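PDB 5V9X: ATP-dependent DNA helicase from Mycobacterium smegmatis, which couples ATP hydrolysis to 3'-to-5' tracking along single-stranded DNA and unwinds RNA:DNA hybrids. Local coordinates for residues A[69-74]-A[225-230]; A[264-269]-A[662-667]; A[573-578]-A[776-781]. All coordinates share one frame; numbering follows the deposited sequence.

Contact 1 of 3, residues A[69-74]-A[225-230]. With ANP (phosphoaminophosphonic acid-adenylate ester), chain C.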
loop_
_atom_site.group_PDB
_atom_site.type_symbol
_atom_site.label_atom_id
_atom_site.label_comp_id
_atom_site.label_asym_id
_atom_site.label_seq_id
_atom_site.Cartn_x
_atom_site.Cartn_y
_atom_site.Cartn_z
ATOM N N ALA A 69 -0.847 14.416 12.265
ATOM C CA ALA A 69 0.276 14.790 13.113
ATOM C C ALA A 69 1.351 13.724 12.977
ATOM O O ALA A 69 1.044 12.573 12.646
ATOM C CB ALA A 69 -0.160 14.943 14.578
ATOM N N PRO A 70 2.624 14.073 13.230
ATOM C CA PRO A 70 3.709 13.092 13.065
ATOM C C PRO A 70 3.604 11.887 13.990
ATOM O O PRO A 70 2.680 11.790 14.803
ATOM C CB PRO A 70 4.969 13.915 13.366
ATOM C CG PRO A 70 4.492 15.097 14.140
ATOM C CD PRO A 70 3.136 15.404 13.595
ATOM N N THR A 71 4.565 10.965 13.879
ATOM C CA THR A 71 4.455 9.685 14.574
ATOM C C THR A 71 4.606 9.832 16.083
ATOM O O THR A 71 4.068 9.016 16.840
ATOM C CB THR A 71 5.490 8.700 14.030
ATOM O OG1 THR A 71 6.777 9.328 13.986
ATOM C CG2 THR A 71 5.103 8.241 12.629
ATOM N N GLY A 72 5.325 10.851 16.542
ATOM C CA GLY A 72 5.462 11.079 17.967
ATOM C C GLY A 72 4.527 12.153 18.478
ATOM O O GLY A 72 4.975 13.176 19.006
ATOM N N SER A 73 3.218 11.934 18.332
ATOM C CA SER A 73 2.226 12.933 18.709
ATOM C C SER A 73 1.153 12.426 19.661
ATOM O O SER A 73 0.415 13.248 20.216
ATOM C CB SER A 73 1.539 13.503 17.459
ATOM O OG SER A 73 2.492 13.978 16.526
ATOM N N GLY A 74 1.038 11.117 19.870
ATOM C CA GLY A 74 0.015 10.589 20.749
ATOM C C GLY A 74 -1.368 10.646 20.140
ATOM O O GLY A 74 -2.323 11.082 20.791
ATOM N N LEU A 225 -6.791 8.865 11.782
ATOM C CA LEU A 225 -5.447 9.178 12.247
ATOM C C LEU A 225 -4.437 8.809 11.171
ATOM O O LEU A 225 -4.547 7.750 10.550
ATOM C CB LEU A 225 -5.116 8.419 13.539
ATOM C CG LEU A 225 -6.180 8.430 14.635
ATOM C CD1 LEU A 225 -5.827 7.450 15.742
ATOM C CD2 LEU A 225 -6.343 9.831 15.187
ATOM N N SER A 226 -3.458 9.685 10.957
ATOM C CA SER A 226 -2.363 9.401 10.037
ATOM C C SER A 226 -1.333 10.515 10.111
ATOM O O SER A 226 -1.688 11.690 10.237
ATOM C CB SER A 226 -2.857 9.248 8.593
ATOM O OG SER A 226 -1.768 9.027 7.710
ATOM N N ALA A 227 -0.061 10.134 10.033
ATOM C CA ALA A 227 1.033 11.086 9.933
ATOM C C ALA A 227 1.316 11.513 8.500
ATOM O O ALA A 227 2.111 12.436 8.289
ATOM C CB ALA A 227 2.304 10.490 10.542
ATOM N N THR A 228 0.690 10.865 7.515
ATOM C CA THR A 228 0.990 11.071 6.096
ATOM C C THR A 228 -0.330 11.239 5.344
ATOM O O THR A 228 -0.860 10.283 4.771
ATOM C CB THR A 228 1.817 9.906 5.550
ATOM O OG1 THR A 228 1.158 8.670 5.854
ATOM C CG2 THR A 228 3.202 9.897 6.181
ATOM N N VAL A 229 -0.854 12.461 5.343
ATOM C CA VAL A 229 -2.141 12.772 4.730
ATOM C C VAL A 229 -1.922 13.822 3.652
ATOM O O VAL A 229 -1.462 14.933 3.945
ATOM C CB VAL A 229 -3.166 13.267 5.761
ATOM C CG1 VAL A 229 -4.485 13.592 5.076
ATOM C CG2 VAL A 229 -3.369 12.233 6.849
ATOM N N ARG A 230 -2.267 13.478 2.416
ATOM C CA ARG A 230 -2.225 14.414 1.302
ATOM C C ARG A 230 -3.078 13.892 0.151
ATOM O O ARG A 230 -2.806 12.806 -0.381
ATOM C CB ARG A 230 -0.786 14.649 0.841
ATOM C CG ARG A 230 -0.682 15.321 -0.514
ATOM C CD ARG A 230 0.740 15.754 -0.810
ATOM N NE ARG A 230 0.934 16.040 -2.228
ATOM C CZ ARG A 230 1.960 16.728 -2.717
ATOM N NH1 ARG A 230 2.886 17.213 -1.901
ATOM N NH2 ARG A 230 2.056 16.938 -4.023
HETATM P PG ANP C . 1.994 6.770 14.954
HETATM O O1G ANP C . 3.196 6.036 14.451
HETATM O O2G ANP C . 0.746 5.807 14.955
HETATM O O3G ANP C . 1.699 8.016 14.022
HETATM P PB ANP C . 0.975 8.066 17.176
HETATM O O1B ANP C . -0.295 7.179 17.047
HETATM O O2B ANP C . 0.758 9.366 16.481
HETATM N N3B ANP C . 2.305 7.286 16.530
HETATM P PA ANP C . 1.111 7.170 19.735
HETATM O O1A ANP C . 1.549 5.846 19.225
HETATM O O2A ANP C . -0.354 7.211 20.168
HETATM O O3A ANP C . 1.265 8.339 18.676
HETATM O "O5'" ANP C . 2.048 7.622 20.926
HETATM C "C5'" ANP C . 3.512 7.708 20.894
HETATM C "C4'" ANP C . 4.054 7.366 22.259
HETATM O "O4'" ANP C . 3.956 8.510 23.148
HETATM C "C3'" ANP C . 3.279 6.259 22.961
HETATM O "O3'" ANP C . 4.131 5.609 23.892
HETATM C "C2'" ANP C . 2.203 7.043 23.714
HETATM O "O2'" ANP C . 1.460 6.248 24.652
HETATM C "C1'" ANP C . 3.028 8.242 24.190
HETATM N N9 ANP C . 2.281 9.477 24.448
HETATM C C8 ANP C . 0.980 9.773 24.131
HETATM N N7 ANP C . 0.606 10.982 24.479
HETATM C C5 ANP C . 1.736 11.514 25.079
HETATM C C6 ANP C . 1.997 12.767 25.664
HETATM N N6 ANP C . 1.098 13.750 25.742
HETATM N N1 ANP C . 3.234 12.978 26.173
HETATM C C2 ANP C . 4.138 11.997 26.094
HETATM N N3 ANP C . 4.005 10.777 25.567
HETATM C C4 ANP C . 2.775 10.599 25.070
#

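Contact 2 of 3, residues A[264-269]-A[662-667]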
loop_
_atom_site.group_PDB
_atom_site.type_symbol
_atom_site.label_atom_id
_atom_site.label_comp_id
_atom_site.label_asym_id
_atom_site.label_seq_id
_atom_site.Cartn_x
_atom_site.Cartn_y
_atom_site.Cartn_z
ATOM N N VAL A 264 30.192 -0.846 -0.098
ATOM C CA VAL A 264 31.244 -1.198 -1.051
ATOM C C VAL A 264 31.749 0.055 -1.760
ATOM O O VAL A 264 30.989 1.017 -1.935
ATOM C CB VAL A 264 30.749 -2.246 -2.062
ATOM C CG1 VAL A 264 30.348 -3.524 -1.347
ATOM C CG2 VAL A 264 29.583 -1.706 -2.859
ATOM N N PRO A 265 33.022 0.090 -2.182
ATOM C CA PRO A 265 33.553 1.296 -2.836
ATOM C C PRO A 265 33.090 1.458 -4.275
ATOM O O PRO A 265 33.027 2.580 -4.789
ATOM C CB PRO A 265 35.071 1.090 -2.761
ATOM C CG PRO A 265 35.238 -0.389 -2.742
ATOM C CD PRO A 265 34.070 -0.922 -1.958
ATOM N N ASP A 266 32.771 0.349 -4.938
ATOM C CA ASP A 266 32.352 0.386 -6.337
ATOM C C ASP A 266 31.321 -0.713 -6.542
ATOM O O ASP A 266 31.672 -1.896 -6.565
ATOM C CB ASP A 266 33.546 0.209 -7.273
ATOM C CG ASP A 266 33.191 0.434 -8.732
ATOM O OD1 ASP A 266 32.003 0.660 -9.041
ATOM O OD2 ASP A 266 34.112 0.388 -9.576
ATOM N N MET A 267 30.054 -0.322 -6.689
ATOM C CA MET A 267 28.998 -1.298 -6.923
ATOM C C MET A 267 29.055 -1.887 -8.327
ATOM O O MET A 267 28.454 -2.938 -8.568
ATOM C CB MET A 267 27.629 -0.661 -6.675
ATOM C CG MET A 267 27.406 -0.251 -5.230
ATOM S SD MET A 267 25.761 0.405 -4.894
ATOM C CE MET A 267 25.894 2.034 -5.613
ATOM N N ALA A 268 29.764 -1.236 -9.254
ATOM C CA ALA A 268 29.883 -1.756 -10.612
ATOM C C ALA A 268 30.951 -2.836 -10.718
ATOM O O ALA A 268 30.802 -3.776 -11.507
ATOM C CB ALA A 268 30.194 -0.615 -11.582
ATOM N N ASN A 269 32.028 -2.715 -9.945
ATOM C CA ASN A 269 33.107 -3.699 -9.891
ATOM C C ASN A 269 33.196 -4.181 -8.447
ATOM O O ASN A 269 33.917 -3.605 -7.628
ATOM C CB ASN A 269 34.432 -3.099 -10.383
ATOM C CG ASN A 269 35.641 -3.944 -10.008
ATOM O OD1 ASN A 269 35.557 -5.169 -9.901
ATOM N ND2 ASN A 269 36.775 -3.284 -9.803
ATOM N N THR A 662 28.595 8.550 -1.645
ATOM C CA THR A 662 28.937 9.686 -2.495
ATOM C C THR A 662 29.784 9.251 -3.687
ATOM O O THR A 662 29.546 9.692 -4.817
ATOM C CB THR A 662 29.672 10.757 -1.686
ATOM O OG1 THR A 662 28.833 11.219 -0.621
ATOM C CG2 THR A 662 30.037 11.933 -2.576
ATOM N N ASP A 663 30.778 8.390 -3.452
ATOM C CA ASP A 663 31.633 7.927 -4.542
ATOM C C ASP A 663 30.825 7.207 -5.613
ATOM O O ASP A 663 31.014 7.447 -6.812
ATOM C CB ASP A 663 32.725 7.005 -3.997
ATOM C CG ASP A 663 33.827 7.760 -3.277
ATOM O OD1 ASP A 663 34.253 8.821 -3.780
ATOM O OD2 ASP A 663 34.268 7.285 -2.209
ATOM N N ASN A 664 29.911 6.328 -5.199
ATOM C CA ASN A 664 29.200 5.493 -6.161
ATOM C C ASN A 664 28.149 6.276 -6.937
ATOM O O ASN A 664 27.910 5.985 -8.113
ATOM C CB ASN A 664 28.557 4.309 -5.446
ATOM C CG ASN A 664 29.563 3.254 -5.058
ATOM O OD1 ASN A 664 29.885 2.370 -5.850
ATOM N ND2 ASN A 664 30.072 3.342 -3.836
ATOM N N LEU A 665 27.499 7.250 -6.300
ATOM C CA LEU A 665 26.548 8.087 -7.026
ATOM C C LEU A 665 27.262 8.941 -8.064
ATOM O O LEU A 665 26.821 9.035 -9.216
ATOM C CB LEU A 665 25.768 8.971 -6.053
ATOM C CG LEU A 665 24.856 9.997 -6.728
ATOM C CD1 LEU A 665 23.787 9.297 -7.552
ATOM C CD2 LEU A 665 24.231 10.925 -5.701
ATOM N N HIS A 666 28.368 9.574 -7.668
ATOM C CA HIS A 666 29.140 10.387 -8.600
ATOM C C HIS A 666 29.637 9.549 -9.769
ATOM O O HIS A 666 29.504 9.943 -10.934
ATOM C CB HIS A 666 30.313 11.043 -7.871
ATOM C CG HIS A 666 31.030 12.073 -8.687
ATOM N ND1 HIS A 666 31.845 11.748 -9.749
ATOM C CD2 HIS A 666 31.053 13.425 -8.594
ATOM C CE1 HIS A 666 32.336 12.854 -10.278
ATOM N NE2 HIS A 666 31.872 13.885 -9.596
ATOM N N GLN A 667 30.213 8.383 -9.474
ATOM C CA GLN A 667 30.711 7.513 -10.533
ATOM C C GLN A 667 29.580 7.049 -11.442
ATOM O O GLN A 667 29.742 6.986 -12.666
ATOM C CB GLN A 667 31.435 6.313 -9.928
ATOM C CG GLN A 667 32.123 5.444 -10.958
ATOM C CD GLN A 667 32.270 4.010 -10.505
ATOM O OE1 GLN A 667 31.864 3.651 -9.399
ATOM N NE2 GLN A 667 32.848 3.177 -11.363
#

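Contact 3 of 3, residues A[573-578]-A[776-781]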
loop_
_atom_site.group_PDB
_atom_site.type_symbol
_atom_site.label_atom_id
_atom_site.label_comp_id
_atom_site.label_asym_id
_atom_site.label_seq_id
_atom_site.Cartn_x
_atom_site.Cartn_y
_atom_site.Cartn_z
ATOM N N ASP A 573 6.055 -13.801 -14.204
ATOM C CA ASP A 573 4.898 -13.004 -13.823
ATOM C C ASP A 573 3.664 -13.442 -14.603
ATOM O O ASP A 573 3.748 -13.831 -15.771
ATOM C CB ASP A 573 5.179 -11.520 -14.065
ATOM C CG ASP A 573 4.226 -10.606 -13.311
ATOM O OD1 ASP A 573 2.996 -10.766 -13.454
ATOM O OD2 ASP A 573 4.711 -9.725 -12.569
ATOM N N GLU A 574 2.505 -13.369 -13.939
ATOM C CA GLU A 574 1.246 -13.753 -14.572
ATOM C C GLU A 574 0.986 -12.958 -15.846
ATOM O O GLU A 574 0.433 -13.497 -16.812
ATOM C CB GLU A 574 0.094 -13.574 -13.578
ATOM C CG GLU A 574 -1.298 -13.725 -14.168
ATOM C CD GLU A 574 -2.379 -13.747 -13.103
ATOM O OE1 GLU A 574 -2.083 -14.183 -11.970
ATOM O OE2 GLU A 574 -3.519 -13.327 -13.392
ATOM N N GLU A 575 1.386 -11.684 -15.876
ATOM C CA GLU A 575 1.232 -10.882 -17.084
ATOM C C GLU A 575 2.274 -11.247 -18.135
ATOM O O GLU A 575 1.948 -11.355 -19.323
ATOM C CB GLU A 575 1.316 -9.395 -16.743
ATOM C CG GLU A 575 0.207 -8.908 -15.825
ATOM C CD GLU A 575 0.323 -7.431 -15.503
ATOM O OE1 GLU A 575 0.865 -6.677 -16.340
ATOM O OE2 GLU A 575 -0.126 -7.026 -14.410
ATOM N N MET A 576 3.530 -11.431 -17.720
ATOM C CA MET A 576 4.561 -11.887 -18.649
ATOM C C MET A 576 4.183 -13.224 -19.275
ATOM O O MET A 576 4.448 -13.462 -20.459
ATOM C CB MET A 576 5.906 -11.989 -17.926
ATOM C CG MET A 576 6.986 -12.748 -18.690
ATOM S SD MET A 576 7.454 -11.967 -20.250
ATOM C CE MET A 576 8.486 -13.244 -20.966
ATOM N N VAL A 577 3.548 -14.104 -18.496
ATOM C CA VAL A 577 3.140 -15.406 -19.013
ATOM C C VAL A 577 1.998 -15.265 -20.013
ATOM O O VAL A 577 1.928 -16.019 -20.994
ATOM C CB VAL A 577 2.767 -16.339 -17.845
ATOM C CG1 VAL A 577 2.116 -17.611 -18.355
ATOM C CG2 VAL A 577 4.002 -16.680 -17.031
ATOM N N TYR A 578 1.094 -14.302 -19.799
ATOM C CA TYR A 578 -0.018 -14.108 -20.726
ATOM C C TYR A 578 0.473 -13.773 -22.128
ATOM O O TYR A 578 -0.231 -14.033 -23.112
ATOM C CB TYR A 578 -0.944 -13.005 -20.211
ATOM C CG TYR A 578 -2.199 -12.814 -21.038
ATOM C CD1 TYR A 578 -3.293 -13.654 -20.880
ATOM C CD2 TYR A 578 -2.291 -11.788 -21.971
ATOM C CE1 TYR A 578 -4.441 -13.483 -21.630
ATOM C CE2 TYR A 578 -3.435 -11.608 -22.724
ATOM C CZ TYR A 578 -4.506 -12.457 -22.550
ATOM O OH TYR A 578 -5.648 -12.283 -23.298
ATOM N N PHE A 776 -5.002 -6.131 -18.481
ATOM C CA PHE A 776 -6.457 -6.219 -18.442
ATOM C C PHE A 776 -6.917 -7.635 -18.127
ATOM O O PHE A 776 -7.886 -7.827 -17.384
ATOM C CB PHE A 776 -7.047 -5.753 -19.770
ATOM C CG PHE A 776 -8.531 -5.944 -19.871
ATOM C CD1 PHE A 776 -9.398 -4.993 -19.363
ATOM C CD2 PHE A 776 -9.062 -7.075 -20.474
ATOM C CE1 PHE A 776 -10.763 -5.169 -19.453
ATOM C CE2 PHE A 776 -10.427 -7.254 -20.562
ATOM C CZ PHE A 776 -11.277 -6.300 -20.053
ATOM N N ALA A 777 -6.246 -8.640 -18.695
ATOM C CA ALA A 777 -6.607 -10.023 -18.403
ATOM C C ALA A 777 -6.481 -10.323 -16.915
ATOM O O ALA A 777 -7.353 -10.974 -16.329
ATOM C CB ALA A 777 -5.736 -10.978 -19.221
ATOM N N SER A 778 -5.409 -9.840 -16.282
ATOM C CA SER A 778 -5.220 -10.075 -14.854
ATOM C C SER A 778 -6.259 -9.327 -14.030
ATOM O O SER A 778 -6.876 -9.897 -13.123
ATOM C CB SER A 778 -3.808 -9.666 -14.434
ATOM O OG SER A 778 -2.833 -10.511 -15.019
ATOM N N ARG A 779 -6.468 -8.044 -14.331
ATOM C CA ARG A 779 -7.405 -7.256 -13.543
ATOM C C ARG A 779 -8.855 -7.637 -13.817
ATOM O O ARG A 779 -9.716 -7.382 -12.969
ATOM C CB ARG A 779 -7.178 -5.765 -13.797
ATOM C CG ARG A 779 -5.779 -5.287 -13.412
ATOM C CD ARG A 779 -5.460 -5.601 -11.955
ATOM N NE ARG A 779 -4.057 -5.361 -11.626
ATOM C CZ ARG A 779 -3.608 -4.284 -10.990
ATOM N NH1 ARG A 779 -4.454 -3.337 -10.606
ATOM N NH2 ARG A 779 -2.311 -4.153 -10.734
ATOM N N PHE A 780 -9.147 -8.249 -14.968
ATOM C CA PHE A 780 -10.479 -8.811 -15.169
ATOM C C PHE A 780 -10.694 -10.031 -14.282
ATOM O O PHE A 780 -11.803 -10.255 -13.785
ATOM C CB PHE A 780 -10.692 -9.176 -16.639
ATOM C CG PHE A 780 -12.049 -9.763 -16.930
ATOM C CD1 PHE A 780 -13.111 -8.947 -17.282
ATOM C CD2 PHE A 780 -12.262 -11.134 -16.854
ATOM C CE1 PHE A 780 -14.360 -9.484 -17.554
ATOM C CE2 PHE A 780 -13.508 -11.677 -17.118
ATOM C CZ PHE A 780 -14.559 -10.851 -17.471
ATOM N N ARG A 781 -9.648 -10.835 -14.082
ATOM C CA ARG A 781 -9.757 -11.991 -13.197
ATOM C C ARG A 781 -9.959 -11.557 -11.751
ATOM O O ARG A 781 -10.871 -12.040 -11.068
ATOM C CB ARG A 781 -8.513 -12.871 -13.323
ATOM C CG ARG A 781 -8.423 -13.949 -12.253
ATOM C CD ARG A 781 -7.079 -14.652 -12.269
ATOM N NE ARG A 781 -5.957 -13.722 -12.147
ATOM C CZ ARG A 781 -5.566 -13.166 -11.004
ATOM N NH1 ARG A 781 -6.210 -13.433 -9.876
ATOM N NH2 ARG A 781 -4.531 -12.336 -10.990
#

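Contact 1 of 3, residues A[69-74]-A[225-230]
The carbonyl oxygen Ala69 O is approached by two groups: it accepts a hydrogen bond from Lys75 NZ, and the CA-H of Ala227 makes a bent CA-H...O contact with it, with Ala227 CA 3.1 Å from Ala69 O and an angle of 131° at the hydrogen. No conventional hydrogen bond joins 69-74 to 225-230. The rest is van der Waals contact: the methyl Ala227 CB faces the other segment and lies 3.2 Å from Ala69 O and 3.9 Å from Pro70 CA. Sequence, topology and the bound AMP-PNP are consistent with 69-74 being the Walker A P-loop, and Ser226-Ala227-Thr228 matches helicase motif III. Inside the P-loop, Ser73 OG donates to Pro70 O (2.8 Å) from above the carbonyl plane, closing the turn from Pro70 to Ser73. Thr71 places OG1 between its backbone N and carbonyl carbon (chi1 49°), which swings the methyl CG2 beside N and to 3.4 Å from O1G of the nucleotide; Gly74 N gives a weak bond to O3A. Motif III is shaped by an ST turn, Thr228 N to Ser226 OG at 3.1 Å and 162°. Thr228 OG1 is bonded to Gln411 of helix 406-413, which also touches Thr71 and Ala227. Strand 221-226, which leads into motif III, runs between strands 187-191 and 64-68, and the P-loop connects strand 64-68 to helix 75-88.

Contact 2 of 3, residues A[264-269]-A[662-667]
An Asx turn in the loop 264-269 docks against one face of helix 661-676, at the edge of the second RecA-like sheet. Strands 256-262 and 657-659 are parallel neighbours there, so the loop after the first and the helix after the second emerge on the same side and meet. The turn is defined by Asp266 OD1, which accepts from Ala268 N at 2.9 Å and more weakly from Asn269 N. Ala268 N meets this oxygen from well above the carboxylate plane.

Asn664 carries the docking. Its amide uses both ends on loop backbone: Met267 N donates to Asn664 OD1 at 2.8 Å with an N-H...O angle of 154°, while Asn664 ND2 donates to Val264 O at 3.1 Å along a more bent path. ND2 also bonds Tyr660 O, one turn back in the chain, so the amide links the start of the helix to two points of the loop and its rotation is fixed from both ends. The CB of Asn664 already points to the loop, which brings the amide between Val264 O and Met267 N.

Gln667, one turn further on, reaches Asp266 with its amide plane turned 67° from the carboxylate. Gln667 OE1 lies 3.0 Å from Asp266 OD1; both are acceptors, so this is no hydrogen bond as modelled, and the orientation of the amide is doubtful at this resolution. Met267 supplies the apolar share, its side chain also resting on Leu436 of helix 433-448. A bend at its last torsion (chi3 -75°) turns the methyl back, setting Met267 CE 3.5 Å from Asn664 CB.

Contact 3 of 3, residues A[573-578]-A[776-781]
This is a polar helix-to-helix contact between two regions that follow the helicase core in sequence: helix 574-578 is part of the Lhr winged-helix region, helix 774-786 of the DEAD/H-associated region. The axes of the two short segments come within 9.9 Å and run 125° apart, so the helices cross at a steep angle and meet over a few residues.

At one side of the crossing Glu574 and Arg781 reach toward each other from opposite directions. The arginine presents its side edge, and both NE and NH2 converge on a single oxygen: Arg781 NE and Arg781 NH2 each lie 2.8 Å from Glu574 OE2, NE meeting OE2 at its syn lone pair. Carboxylate and guanidinium planes are turned 60° apart, so this is no coplanar two-oxygen pairing. A bend at chi3 (55°) in the arginine sets that edge toward the glutamate. Ser778 OG adds a weak bond to the same oxygen at 3.3 Å and touches Glu575 CG at 3.5 Å, while the carboxylate of Glu575 pairs with Arg619.

At the other side the methyl Ala777 CB sits over one face of the Tyr578 ring, 3.9 Å from its centroid, a CH-pi contact. The short helix starts at an N-cap, Asp573 OD1 accepting from Glu575 N at 3.0 Å.

Glu574 OE1 is paired with Arg805, and Arg781 NH1 bonds Asp551 O. With an arginine on each oxygen, the Glu574 carboxylate probably stays ionised, and its charge ties helix 574-578 to both helix 774-786 and helix 801-815.

The three contacts do not touch: their centres lie 36 to 38 Å apart, and contacts 1 and 3 fall on opposite sides of the chain's centre. Contact 1 is the buried one, near the nucleotide, and relies on close backbone and methyl packing. Contacts 2 and 3 are only partly buried, bury nearly twice the surface, and rely on side-chain polar bonds: a neutral amide reading loop backbone in 264-269/662-667, a charged pair between helices in 573-578/776-781. Contacts 1 and 2 each lie at a parallel seven-stranded sheet, whereas contact 3 joins helices. Contacts 2 and 3 alternate along the chain, and each approaches the bound DNA more closely than contact 1 does.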